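Local coordinates for protein 3-alpha-hydroxysteroid dehydrogenase (Pseudomonas sp., PDB 2DKN) that catalyses the reversible oxidation of 3-alpha-hydroxysteroids to 3-ketosteroids with NAD(H) as coenzyme, at residues A[2-13]-A[63-71]; A[12-23]-A[217-228]. One frame throughout, in Å; residues are numbered along the deposited sequence.

Interaction 1: A[2-13]-A[63-71]. With NAI (1,4-dihydronicotinamide adenine dinucleotide), chain C.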
loop_
_atom_site.group_PDB
_atom_site.type_symbol
_atom_site.label_atom_id
_atom_site.label_comp_id
_atom_site.label_asym_id
_atom_site.label_seq_id
_atom_site.Cartn_x
_atom_site.Cartn_y
_atom_site.Cartn_z
ATOM N N SER A 2 -1.115 9.170 -21.565
ATOM C CA SER A 2 -2.008 8.020 -21.822
ATOM C C SER A 2 -3.482 8.393 -21.643
ATOM O O SER A 2 -3.787 9.522 -21.267
ATOM C CB SER A 2 -1.624 6.872 -20.909
ATOM O OG SER A 2 -1.501 7.323 -19.591
ATOM N N VAL A 3 -4.373 7.434 -21.905
ATOM C CA VAL A 3 -5.827 7.624 -21.820
ATOM C C VAL A 3 -6.333 6.791 -20.639
ATOM O O VAL A 3 -6.144 5.577 -20.605
ATOM C CB VAL A 3 -6.525 7.139 -23.088
ATOM C CG1 VAL A 3 -8.059 7.303 -22.968
ATOM C CG2 VAL A 3 -5.966 7.904 -24.308
ATOM N N ILE A 4 -6.939 7.466 -19.670
ATOM C CA ILE A 4 -7.322 6.829 -18.412
ATOM C C ILE A 4 -8.779 7.152 -18.108
ATOM O O ILE A 4 -9.162 8.325 -18.117
ATOM C CB ILE A 4 -6.450 7.322 -17.254
ATOM C CG1 ILE A 4 -4.970 7.043 -17.532
ATOM C CG2 ILE A 4 -6.883 6.647 -15.934
ATOM C CD1 ILE A 4 -4.082 8.073 -16.911
ATOM N N ALA A 5 -9.581 6.111 -17.853
ATOM C CA ALA A 5 -10.973 6.264 -17.425
ATOM C C ALA A 5 -11.056 6.277 -15.906
ATOM O O ALA A 5 -10.396 5.476 -15.235
ATOM C CB ALA A 5 -11.810 5.126 -17.970
ATOM N N ILE A 6 -11.893 7.163 -15.364
ATOM C CA ILE A 6 -12.040 7.273 -13.902
ATOM C C ILE A 6 -13.535 7.299 -13.556
ATOM O O ILE A 6 -14.239 8.243 -13.941
ATOM C CB ILE A 6 -11.447 8.594 -13.370
ATOM C CG1 ILE A 6 -9.952 8.696 -13.654
ATOM C CG2 ILE A 6 -11.707 8.723 -11.829
ATOM C CD1 ILE A 6 -9.355 10.064 -13.169
ATOM N N THR A 7 -14.032 6.276 -12.861
ATOM C CA THR A 7 -15.405 6.351 -12.362
ATOM C C THR A 7 -15.403 7.161 -11.082
ATOM O O THR A 7 -14.425 7.125 -10.325
ATOM C CB THR A 7 -16.029 4.974 -12.085
ATOM O OG1 THR A 7 -15.440 4.405 -10.897
ATOM C CG2 THR A 7 -15.854 4.042 -13.303
ATOM N N GLY A 8 -16.479 7.912 -10.850
ATOM C CA GLY A 8 -16.561 8.816 -9.699
ATOM C C GLY A 8 -15.754 10.108 -9.844
ATOM O O GLY A 8 -15.327 10.700 -8.858
ATOM N N SER A 9 -15.575 10.548 -11.081
ATOM C CA SER A 9 -14.732 11.689 -11.403
ATOM C C SER A 9 -15.311 13.054 -10.988
ATOM O O SER A 9 -14.602 14.061 -11.073
ATOM C CB SER A 9 -14.476 11.734 -12.916
ATOM O OG SER A 9 -15.707 11.779 -13.624
ATOM N N ALA A 10 -16.587 13.104 -10.590
ATOM C CA ALA A 10 -17.251 14.416 -10.389
ATOM C C ALA A 10 -17.027 14.995 -8.999
ATOM O O ALA A 10 -17.372 16.157 -8.744
ATOM C CB ALA A 10 -18.784 14.302 -10.665
ATOM N N SER A 11 -16.447 14.204 -8.098
ATOM C CA SER A 11 -16.322 14.602 -6.693
ATOM C C SER A 11 -15.125 13.954 -6.020
ATOM O O SER A 11 -14.614 12.941 -6.497
ATOM C CB SER A 11 -17.610 14.232 -5.931
ATOM O OG SER A 11 -17.616 14.708 -4.583
ATOM N N GLY A 12 -14.771 14.485 -4.849
ATOM C CA GLY A 12 -13.799 13.857 -3.962
ATOM C C GLY A 12 -12.516 13.358 -4.588
ATOM O O GLY A 12 -11.852 14.103 -5.310
ATOM N N ILE A 13 -12.176 12.102 -4.293
ATOM C CA ILE A 13 -10.929 11.467 -4.758
ATOM C C ILE A 13 -10.852 11.398 -6.288
ATOM O O ILE A 13 -9.823 11.699 -6.873
ATOM C CB ILE A 13 -10.749 10.045 -4.173
ATOM C CG1 ILE A 13 -10.677 10.111 -2.647
ATOM C CG2 ILE A 13 -9.494 9.355 -4.771
ATOM C CD1 ILE A 13 -10.858 8.763 -1.968
ATOM N N LEU A 63 -7.404 1.336 -23.929
ATOM C CA LEU A 63 -7.373 2.063 -22.672
ATOM C C LEU A 63 -6.045 1.800 -21.984
ATOM O O LEU A 63 -5.629 0.659 -21.883
ATOM C CB LEU A 63 -8.470 1.521 -21.756
ATOM C CG LEU A 63 -9.526 2.429 -21.130
ATOM C CD1 LEU A 63 -10.040 1.787 -19.853
ATOM C CD2 LEU A 63 -9.196 3.925 -20.943
ATOM N N ASP A 64 -5.380 2.840 -21.509
ATOM C CA ASP A 64 -4.140 2.630 -20.766
ATOM C C ASP A 64 -4.335 2.576 -19.258
ATOM O O ASP A 64 -3.468 2.097 -18.551
ATOM C CB ASP A 64 -3.143 3.738 -21.087
ATOM C CG ASP A 64 -2.947 3.909 -22.565
ATOM O OD1 ASP A 64 -3.214 5.018 -23.074
ATOM O OD2 ASP A 64 -2.586 2.914 -23.212
ATOM N N GLY A 65 -5.462 3.082 -18.767
ATOM C CA GLY A 65 -5.675 3.142 -17.314
ATOM C C GLY A 65 -7.156 3.134 -16.994
ATOM O O GLY A 65 -7.959 3.650 -17.772
ATOM N N LEU A 66 -7.517 2.487 -15.893
ATOM C CA LEU A 66 -8.901 2.522 -15.394
ATOM C C LEU A 66 -8.845 2.634 -13.873
ATOM O O LEU A 66 -8.145 1.849 -13.214
ATOM C CB LEU A 66 -9.665 1.247 -15.781
ATOM C CG LEU A 66 -11.042 1.027 -15.117
ATOM C CD1 LEU A 66 -12.004 2.147 -15.556
ATOM C CD2 LEU A 66 -11.611 -0.340 -15.452
ATOM N N VAL A 67 -9.586 3.597 -13.314
ATOM C CA VAL A 67 -9.677 3.749 -11.856
ATOM C C VAL A 67 -11.156 3.699 -11.450
ATOM O O VAL A 67 -11.960 4.521 -11.917
ATOM C CB VAL A 67 -9.050 5.072 -11.381
ATOM C CG1 VAL A 67 -9.221 5.218 -9.816
ATOM C CG2 VAL A 67 -7.558 5.109 -11.811
ATOM N N CYS A 68 -11.502 2.683 -10.658
ATOM C CA CYS A 68 -12.867 2.490 -10.173
ATOM C C CYS A 68 -12.993 3.140 -8.811
ATOM O O CYS A 68 -12.687 2.543 -7.761
ATOM C CB CYS A 68 -13.245 1.005 -10.163
ATOM S SG CYS A 68 -13.223 0.315 -11.827
ATOM N N CYS A 69 -13.428 4.391 -8.841
ATOM C CA CYS A 69 -13.472 5.223 -7.633
ATOM C C CYS A 69 -14.927 5.540 -7.196
ATOM O O CYS A 69 -15.166 5.899 -6.046
ATOM C CB CYS A 69 -12.657 6.489 -7.883
ATOM S SG CYS A 69 -12.362 7.477 -6.442
ATOM N N ALA A 70 -15.902 5.371 -8.093
ATOM C CA ALA A 70 -17.308 5.604 -7.710
ATOM C C ALA A 70 -17.672 4.732 -6.506
ATOM O O ALA A 70 -17.384 3.541 -6.476
ATOM C CB ALA A 70 -18.273 5.327 -8.875
ATOM N N GLY A 71 -18.289 5.330 -5.499
ATOM C CA GLY A 71 -18.743 4.544 -4.376
ATOM C C GLY A 71 -19.653 5.346 -3.486
ATOM O O GLY A 71 -19.720 6.583 -3.602
HETATM P PA NAI C . -17.427 11.350 -3.147
HETATM O O1A NAI C . -18.848 11.165 -2.802
HETATM O O2A NAI C . -16.870 12.720 -3.053
HETATM O O5B NAI C . -17.161 10.818 -4.634
HETATM C C5B NAI C . -17.715 9.614 -5.079
HETATM C C4B NAI C . -18.210 9.842 -6.501
HETATM O O4B NAI C . -18.758 8.600 -6.901
HETATM C C3B NAI C . -19.310 10.899 -6.589
HETATM O O3B NAI C . -19.069 11.809 -7.644
HETATM C C2B NAI C . -20.521 10.048 -6.926
HETATM O O2B NAI C . -21.508 10.713 -7.684
HETATM C C1B NAI C . -19.905 8.849 -7.654
HETATM N N9A NAI C . -20.912 7.780 -7.592
HETATM C C8A NAI C . -21.523 7.259 -6.469
HETATM N N7A NAI C . -22.450 6.361 -6.888
HETATM C C5A NAI C . -22.452 6.326 -8.253
HETATM C C6A NAI C . -23.196 5.615 -9.204
HETATM N N6A NAI C . -24.263 4.856 -8.876
HETATM N N1A NAI C . -22.929 5.823 -10.543
HETATM C C2A NAI C . -21.961 6.714 -10.951
HETATM N N3A NAI C . -21.228 7.419 -10.022
HETATM C C4A NAI C . -21.486 7.229 -8.694
HETATM O O3 NAI C . -16.652 10.305 -2.210
HETATM P PN NAI C . -15.077 9.966 -2.175
HETATM O O1N NAI C . -14.325 10.661 -3.233
HETATM O O2N NAI C . -14.651 10.163 -0.777
HETATM O O5D NAI C . -15.141 8.393 -2.479
HETATM C C5D NAI C . -14.410 7.819 -3.554
HETATM C C4D NAI C . -14.159 6.365 -3.177
HETATM O O4D NAI C . -13.328 6.350 -2.022
HETATM C C3D NAI C . -15.429 5.605 -2.803
HETATM O O3D NAI C . -15.319 4.291 -3.337
HETATM C C2D NAI C . -15.331 5.495 -1.282
HETATM O O2D NAI C . -15.952 4.330 -0.814
HETATM C C1D NAI C . -13.824 5.421 -1.081
HETATM N N1N NAI C . -13.397 5.782 0.298
HETATM C C2N NAI C . -13.655 7.033 0.786
HETATM C C3N NAI C . -13.249 7.367 2.068
HETATM C C7N NAI C . -13.477 8.763 2.589
HETATM O O7N NAI C . -13.175 8.960 3.927
HETATM N N7N NAI C . -13.933 9.751 1.796
HETATM C C4N NAI C . -12.565 6.426 2.863
HETATM C C5N NAI C . -12.273 5.154 2.327
HETATM C C6N NAI C . -12.705 4.855 1.043
#
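Thr7 reaches across to Cys69 and Ala70 with its hydroxyl. Its CB lies beside Ala70 CB. OG1 stands between the backbone N and the carbonyl carbon (chi1 73°), which turns it toward the end of strand 65-68. There OG1 accepts two backbone N-H groups. The bond from Ala70 N to Thr7 OG1 is 3.0 Å and nearly straight (173°); that from Cys69 N to Thr7 OG1 is 2.9 Å but more bent (132°). The methyl CG2 turns the other way and comes no nearer than 4.2 Å, to Val67 O.

Before this point strands 3-7 and 65-68 run parallel. Gly65 O accepts from Ala5 N, Ala5 O from Val67 N (2.8 Å), and Val67 O from Thr7 N. Gly65 has no CB, which would clash with Ile4 CG1. Ala5 CB packs on Leu66 CD1 at 3.8 Å, and the side chains of Val3 and Leu63 cross at about a right angle, CG1 against CD2. Asp64 OD1 takes Val3 N on its anti lone pair (2.9 Å), while OD2 is held by Gln105 N.

This is the centre of a Rossmann fold. Thr7, the type I turn Gly8 to Ser11, Gly12 and Gly14 fit the TGxxxGxG coenzyme signature of short-chain dehydrogenases. Residues 68-71 probably fall where relatives carry the Asn-Asn-Ala-Gly motif. The OG1 bonds tie the two coenzyme-binding loops. Gly8 has a positive phi and lies against Ala70, where a CB would clash.

Both loops touch NADH. Ser11 OG donates to O2A of the adenosine-side phosphate, and Ile13 N donates to O1N of the other phosphate at 2.8 Å. Cys69 O accepts a weak bond from O3D of the nicotinamide ribose. Cys69 SG, anti to the backbone N, touches both Ile13 CB and NADH C5D.

Interaction 2: A[12-23]-A[217-228]. With NAI (1,4-dihydronicotinamide adenine dinucleotide), chain C.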
loop_
_atom_site.group_PDB
_atom_site.type_symbol
_atom_site.label_atom_id
_atom_site.label_comp_id
_atom_site.label_asym_id
_atom_site.label_seq_id
_atom_site.Cartn_x
_atom_site.Cartn_y
_atom_site.Cartn_z
ATOM N N GLY A 12 -14.771 14.485 -4.849
ATOM C CA GLY A 12 -13.799 13.857 -3.962
ATOM C C GLY A 12 -12.516 13.358 -4.588
ATOM O O GLY A 12 -11.852 14.103 -5.310
ATOM N N ILE A 13 -12.176 12.102 -4.293
ATOM C CA ILE A 13 -10.929 11.467 -4.758
ATOM C C ILE A 13 -10.852 11.398 -6.288
ATOM O O ILE A 13 -9.823 11.699 -6.873
ATOM C CB ILE A 13 -10.749 10.045 -4.173
ATOM C CG1 ILE A 13 -10.677 10.111 -2.647
ATOM C CG2 ILE A 13 -9.494 9.355 -4.771
ATOM C CD1 ILE A 13 -10.858 8.763 -1.968
ATOM N N GLY A 14 -11.953 11.016 -6.924
ATOM C CA GLY A 14 -11.995 10.908 -8.379
ATOM C C GLY A 14 -11.771 12.235 -9.075
ATOM O O GLY A 14 -11.081 12.309 -10.104
ATOM N N ALA A 15 -12.370 13.282 -8.514
ATOM C CA ALA A 15 -12.209 14.647 -9.032
ATOM C C ALA A 15 -10.756 15.092 -8.873
ATOM O O ALA A 15 -10.174 15.692 -9.776
ATOM C CB ALA A 15 -13.127 15.593 -8.283
ATOM N N ALA A 16 -10.165 14.765 -7.731
ATOM C CA ALA A 16 -8.782 15.154 -7.470
ATOM C C ALA A 16 -7.850 14.452 -8.462
ATOM O O ALA A 16 -6.897 15.046 -8.980
ATOM C CB ALA A 16 -8.405 14.834 -6.025
ATOM N N LEU A 17 -8.135 13.182 -8.722
ATOM C CA LEU A 17 -7.315 12.379 -9.609
ATOM C C LEU A 17 -7.473 12.839 -11.067
ATOM O O LEU A 17 -6.497 12.914 -11.817
ATOM C CB LEU A 17 -7.699 10.898 -9.460
ATOM C CG LEU A 17 -6.924 9.956 -10.354
ATOM C CD1 LEU A 17 -5.421 9.911 -9.949
ATOM C CD2 LEU A 17 -7.580 8.561 -10.256
ATOM N N LYS A 18 -8.706 13.151 -11.462
ATOM C CA LYS A 18 -8.958 13.658 -12.810
ATOM C C LYS A 18 -8.104 14.903 -13.051
ATOM O O LYS A 18 -7.458 15.039 -14.086
ATOM C CB LYS A 18 -10.448 13.993 -12.969
ATOM C CG LYS A 18 -10.817 14.906 -14.154
ATOM C CD LYS A 18 -12.344 15.138 -14.182
ATOM C CE LYS A 18 -12.764 16.120 -13.054
ATOM N NZ LYS A 18 -14.266 16.400 -12.898
ATOM N N GLU A 19 -8.095 15.803 -12.073
ATOM C CA GLU A 19 -7.316 17.035 -12.177
ATOM C C GLU A 19 -5.815 16.746 -12.224
ATOM O O GLU A 19 -5.097 17.259 -13.085
ATOM C CB GLU A 19 -7.648 17.908 -10.988
ATOM C CG GLU A 19 -6.869 19.194 -10.897
ATOM C CD GLU A 19 -7.498 20.125 -9.881
ATOM O OE1 GLU A 19 -8.608 20.636 -10.155
ATOM O OE2 GLU A 19 -6.900 20.339 -8.806
ATOM N N LEU A 20 -5.345 15.928 -11.291
ATOM C CA LEU A 20 -3.930 15.516 -11.273
ATOM C C LEU A 20 -3.448 14.947 -12.620
ATOM O O LEU A 20 -2.432 15.390 -13.166
ATOM C CB LEU A 20 -3.699 14.511 -10.127
ATOM C CG LEU A 20 -2.267 14.043 -9.825
ATOM C CD1 LEU A 20 -2.233 13.336 -8.467
ATOM C CD2 LEU A 20 -1.747 13.112 -10.903
ATOM N N LEU A 21 -4.159 13.952 -13.152
ATOM C CA LEU A 21 -3.773 13.315 -14.416
ATOM C C LEU A 21 -3.846 14.262 -15.610
ATOM O O LEU A 21 -3.012 14.203 -16.514
ATOM C CB LEU A 21 -4.654 12.091 -14.691
ATOM C CG LEU A 21 -4.445 10.932 -13.692
ATOM C CD1 LEU A 21 -5.466 9.817 -13.946
ATOM C CD2 LEU A 21 -3.013 10.355 -13.711
ATOM N N ALA A 22 -4.863 15.118 -15.620
ATOM C CA ALA A 22 -5.054 16.043 -16.738
ATOM C C ALA A 22 -3.862 17.019 -16.806
ATOM O O ALA A 22 -3.291 17.262 -17.881
ATOM C CB ALA A 22 -6.353 16.795 -16.572
ATOM N N ARG A 23 -3.490 17.551 -15.645
ATOM C CA ARG A 23 -2.355 18.470 -15.533
ATOM C C ARG A 23 -1.026 17.847 -15.913
ATOM O O ARG A 23 -0.125 18.530 -16.408
ATOM C CB ARG A 23 -2.296 19.058 -14.138
ATOM C CG ARG A 23 -3.426 20.014 -13.930
ATOM C CD ARG A 23 -3.456 20.578 -12.554
ATOM N NE ARG A 23 -4.742 21.221 -12.302
ATOM C CZ ARG A 23 -5.168 21.567 -11.093
ATOM N NH1 ARG A 23 -6.356 22.139 -10.948
ATOM N NH2 ARG A 23 -4.400 21.331 -10.031
ATOM N N PRO A 217 -8.077 14.711 -0.640
ATOM C CA PRO A 217 -8.301 13.799 -1.765
ATOM C C PRO A 217 -7.086 13.680 -2.684
ATOM O O PRO A 217 -6.845 12.618 -3.233
ATOM C CB PRO A 217 -9.475 14.431 -2.526
ATOM C CG PRO A 217 -10.079 15.427 -1.606
ATOM C CD PRO A 217 -9.150 15.712 -0.481
ATOM N N ARG A 218 -6.349 14.770 -2.881
ATOM C CA ARG A 218 -5.182 14.736 -3.754
ATOM C C ARG A 218 -4.122 13.735 -3.254
ATOM O O ARG A 218 -3.376 13.187 -4.065
ATOM C CB ARG A 218 -4.583 16.137 -3.873
ATOM C CG ARG A 218 -3.204 16.210 -4.494
ATOM C CD ARG A 218 -3.220 16.165 -5.990
ATOM N NE ARG A 218 -1.928 16.608 -6.514
ATOM C CZ ARG A 218 -1.764 17.613 -7.369
ATOM N NH1 ARG A 218 -0.539 17.927 -7.780
ATOM N NH2 ARG A 218 -2.822 18.282 -7.832
ATOM N N GLU A 219 -4.035 13.523 -1.940
ATOM C CA GLU A 219 -3.031 12.593 -1.384
ATOM C C GLU A 219 -3.368 11.152 -1.788
ATOM O O GLU A 219 -2.478 10.341 -2.108
ATOM C CB GLU A 219 -2.943 12.718 0.141
ATOM C CG GLU A 219 -2.490 14.095 0.578
ATOM C CD GLU A 219 -2.387 14.217 2.060
ATOM O OE1 GLU A 219 -1.254 14.113 2.560
ATOM O OE2 GLU A 219 -3.417 14.425 2.729
ATOM N N VAL A 220 -4.655 10.835 -1.803
ATOM C CA VAL A 220 -5.088 9.533 -2.315
ATOM C C VAL A 220 -4.875 9.456 -3.822
ATOM O O VAL A 220 -4.398 8.444 -4.325
ATOM C CB VAL A 220 -6.543 9.215 -1.941
ATOM C CG1 VAL A 220 -6.978 7.875 -2.586
ATOM C CG2 VAL A 220 -6.672 9.142 -0.411
ATOM N N ALA A 221 -5.192 10.537 -4.537
ATOM C CA ALA A 221 -4.977 10.576 -5.971
ATOM C C ALA A 221 -3.513 10.304 -6.347
ATOM O O ALA A 221 -3.234 9.607 -7.336
ATOM C CB ALA A 221 -5.423 11.927 -6.517
ATOM N N GLU A 222 -2.578 10.827 -5.549
ATOM C CA GLU A 222 -1.147 10.641 -5.852
ATOM C C GLU A 222 -0.779 9.180 -5.739
ATOM O O GLU A 222 -0.030 8.678 -6.544
ATOM C CB GLU A 222 -0.258 11.453 -4.907
ATOM C CG GLU A 222 -0.285 12.956 -5.159
ATOM C CD GLU A 222 0.624 13.399 -6.274
ATOM O OE1 GLU A 222 0.830 14.631 -6.396
ATOM O OE2 GLU A 222 1.119 12.548 -7.046
ATOM N N ALA A 223 -1.295 8.501 -4.721
ATOM C CA ALA A 223 -1.061 7.050 -4.598
ATOM C C ALA A 223 -1.651 6.269 -5.783
ATOM O O ALA A 223 -1.025 5.333 -6.322
ATOM C CB ALA A 223 -1.613 6.550 -3.298
ATOM N N ILE A 224 -2.851 6.638 -6.205
ATOM C CA ILE A 224 -3.453 5.987 -7.367
ATOM C C ILE A 224 -2.626 6.222 -8.637
ATOM O O ILE A 224 -2.371 5.284 -9.413
ATOM C CB ILE A 224 -4.899 6.470 -7.590
ATOM C CG1 ILE A 224 -5.775 6.101 -6.384
ATOM C CG2 ILE A 224 -5.478 5.895 -8.901
ATOM C CD1 ILE A 224 -7.159 6.800 -6.411
ATOM N N ALA A 225 -2.205 7.470 -8.848
ATOM C CA ALA A 225 -1.428 7.816 -10.045
ATOM C C ALA A 225 -0.115 7.028 -10.061
ATOM O O ALA A 225 0.333 6.573 -11.118
ATOM C CB ALA A 225 -1.130 9.306 -10.080
ATOM N N PHE A 226 0.497 6.883 -8.891
ATOM C CA PHE A 226 1.717 6.078 -8.806
ATOM C C PHE A 226 1.469 4.644 -9.270
ATOM O O PHE A 226 2.248 4.096 -10.057
ATOM C CB PHE A 226 2.323 6.094 -7.397
ATOM C CG PHE A 226 3.373 5.031 -7.192
ATOM C CD1 PHE A 226 3.099 3.922 -6.379
ATOM C CD2 PHE A 226 4.632 5.144 -7.796
ATOM C CE1 PHE A 226 4.057 2.913 -6.168
ATOM C CE2 PHE A 226 5.608 4.139 -7.589
ATOM C CZ PHE A 226 5.306 3.022 -6.779
ATOM N N LEU A 227 0.413 4.024 -8.747
ATOM C CA LEU A 227 0.116 2.628 -9.080
ATOM C C LEU A 227 -0.274 2.460 -10.538
ATOM O O LEU A 227 -0.074 1.391 -11.112
ATOM C CB LEU A 227 -0.956 2.047 -8.150
ATOM C CG LEU A 227 -0.525 1.918 -6.673
ATOM C CD1 LEU A 227 -1.735 1.553 -5.843
ATOM C CD2 LEU A 227 0.556 0.846 -6.531
ATOM N N LEU A 228 -0.812 3.514 -11.145
ATOM C CA LEU A 228 -1.156 3.477 -12.578
ATOM C C LEU A 228 0.051 3.489 -13.500
ATOM O O LEU A 228 -0.009 2.985 -14.657
ATOM C CB LEU A 228 -2.006 4.700 -12.921
ATOM C CG LEU A 228 -3.501 4.627 -13.244
ATOM C CD1 LEU A 228 -4.249 3.353 -12.899
ATOM C CD2 LEU A 228 -4.245 5.899 -12.857
HETATM P PA NAI C . -17.427 11.350 -3.147
HETATM O O1A NAI C . -18.848 11.165 -2.802
HETATM O O2A NAI C . -16.870 12.720 -3.053
HETATM O O5B NAI C . -17.161 10.818 -4.634
HETATM C C5B NAI C . -17.715 9.614 -5.079
HETATM C C4B NAI C . -18.210 9.842 -6.501
HETATM O O4B NAI C . -18.758 8.600 -6.901
HETATM C C3B NAI C . -19.310 10.899 -6.589
HETATM O O3B NAI C . -19.069 11.809 -7.644
HETATM C C2B NAI C . -20.521 10.048 -6.926
HETATM O O2B NAI C . -21.508 10.713 -7.684
HETATM C C1B NAI C . -19.905 8.849 -7.654
HETATM N N9A NAI C . -20.912 7.780 -7.592
HETATM C C8A NAI C . -21.523 7.259 -6.469
HETATM N N7A NAI C . -22.450 6.361 -6.888
HETATM C C5A NAI C . -22.452 6.326 -8.253
HETATM C C6A NAI C . -23.196 5.615 -9.204
HETATM N N6A NAI C . -24.263 4.856 -8.876
HETATM N N1A NAI C . -22.929 5.823 -10.543
HETATM C C2A NAI C . -21.961 6.714 -10.951
HETATM N N3A NAI C . -21.228 7.419 -10.022
HETATM C C4A NAI C . -21.486 7.229 -8.694
HETATM O O3 NAI C . -16.652 10.305 -2.210
HETATM P PN NAI C . -15.077 9.966 -2.175
HETATM O O1N NAI C . -14.325 10.661 -3.233
HETATM O O2N NAI C . -14.651 10.163 -0.777
HETATM O O5D NAI C . -15.141 8.393 -2.479
HETATM C C5D NAI C . -14.410 7.819 -3.554
HETATM C C4D NAI C . -14.159 6.365 -3.177
HETATM O O4D NAI C . -13.328 6.350 -2.022
HETATM C C3D NAI C . -15.429 5.605 -2.803
HETATM O O3D NAI C . -15.319 4.291 -3.337
HETATM C C2D NAI C . -15.331 5.495 -1.282
HETATM O O2D NAI C . -15.952 4.330 -0.814
HETATM C C1D NAI C . -13.824 5.421 -1.081
HETATM N N1N NAI C . -13.397 5.782 0.298
HETATM C C2N NAI C . -13.655 7.033 0.786
HETATM C C3N NAI C . -13.249 7.367 2.068
HETATM C C7N NAI C . -13.477 8.763 2.589
HETATM O O7N NAI C . -13.175 8.960 3.927
HETATM N N7N NAI C . -13.933 9.751 1.796
HETATM C C4N NAI C . -12.565 6.426 2.863
HETATM C C5N NAI C . -12.273 5.154 2.327
HETATM C C6N NAI C . -12.705 4.855 1.043
HETATM O O HOH W 1 -5.636 17.090 -7.628
#
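Ala16 O is gripped twice. Leu20 N bonds to it within helix 12-23, and a water donates to it at 2.8 Å. The same water accepts from Arg218 NH2 and so bridges the two helices.

The helices cross at -61°, with their axes 7.9 Å apart. Small residues make the close approach possible: Ala16 CB meets Pro217 CB at 3.7 Å, and Ala221 CB sits over the backbone of Leu17. Leu20 is a knob in a hole formed by Arg218, Ala221, Glu222 and Ala225. Its CD1 lies 3.6 Å from Glu222 CD, and its CG lies over one face of the Arg218 guanidinium. Arg218 bends at chi2 (81°), which brings NE near Glu222 OE1 for a weak salt bridge.

Deeper in, Ile13 CG2 touches Val220 CG1 and Ile224 CD1, while its CD1 reaches O4D of the nicotinamide ribose. An alanine here lacks CG2 and CD1, and would probably open a gap between Val220, Ile224 and the nicotinamide ribose. The side chains of Leu17 and Ile224 cross at about a right angle, CD2 against CG2.

Toward the sheet, Leu17 and Leu21 rest on strand 3-7, and Ile224 on strands 108-112 and 177-183. On helix 217-228 itself, Phe226 stacks on Phe226 of the second subunit.

In the fold
Interaction 1 is a buried contact in the middle of the sheet. Interaction 2 lies on one side of that sheet and is partly buried, with exposed arginines at its outer end. Residues 2-13 and 63-71 are joined mainly by backbone hydrogen bonds. Residues 12-23 and 217-228 meet mainly through apolar side chains, plus one water bridge. Segments 2-13 and 12-23 both hold Gly12 and Ile13, near the NADH phosphates, and Ile13 touches partners in both contacts. Their centres are about 9 Å apart. They also touch directly: Val67 CG2 packs on Leu228 CD2 at 3.6 Å, and Ser9 O probably accepts a hydrogen bond from Lys18 NZ.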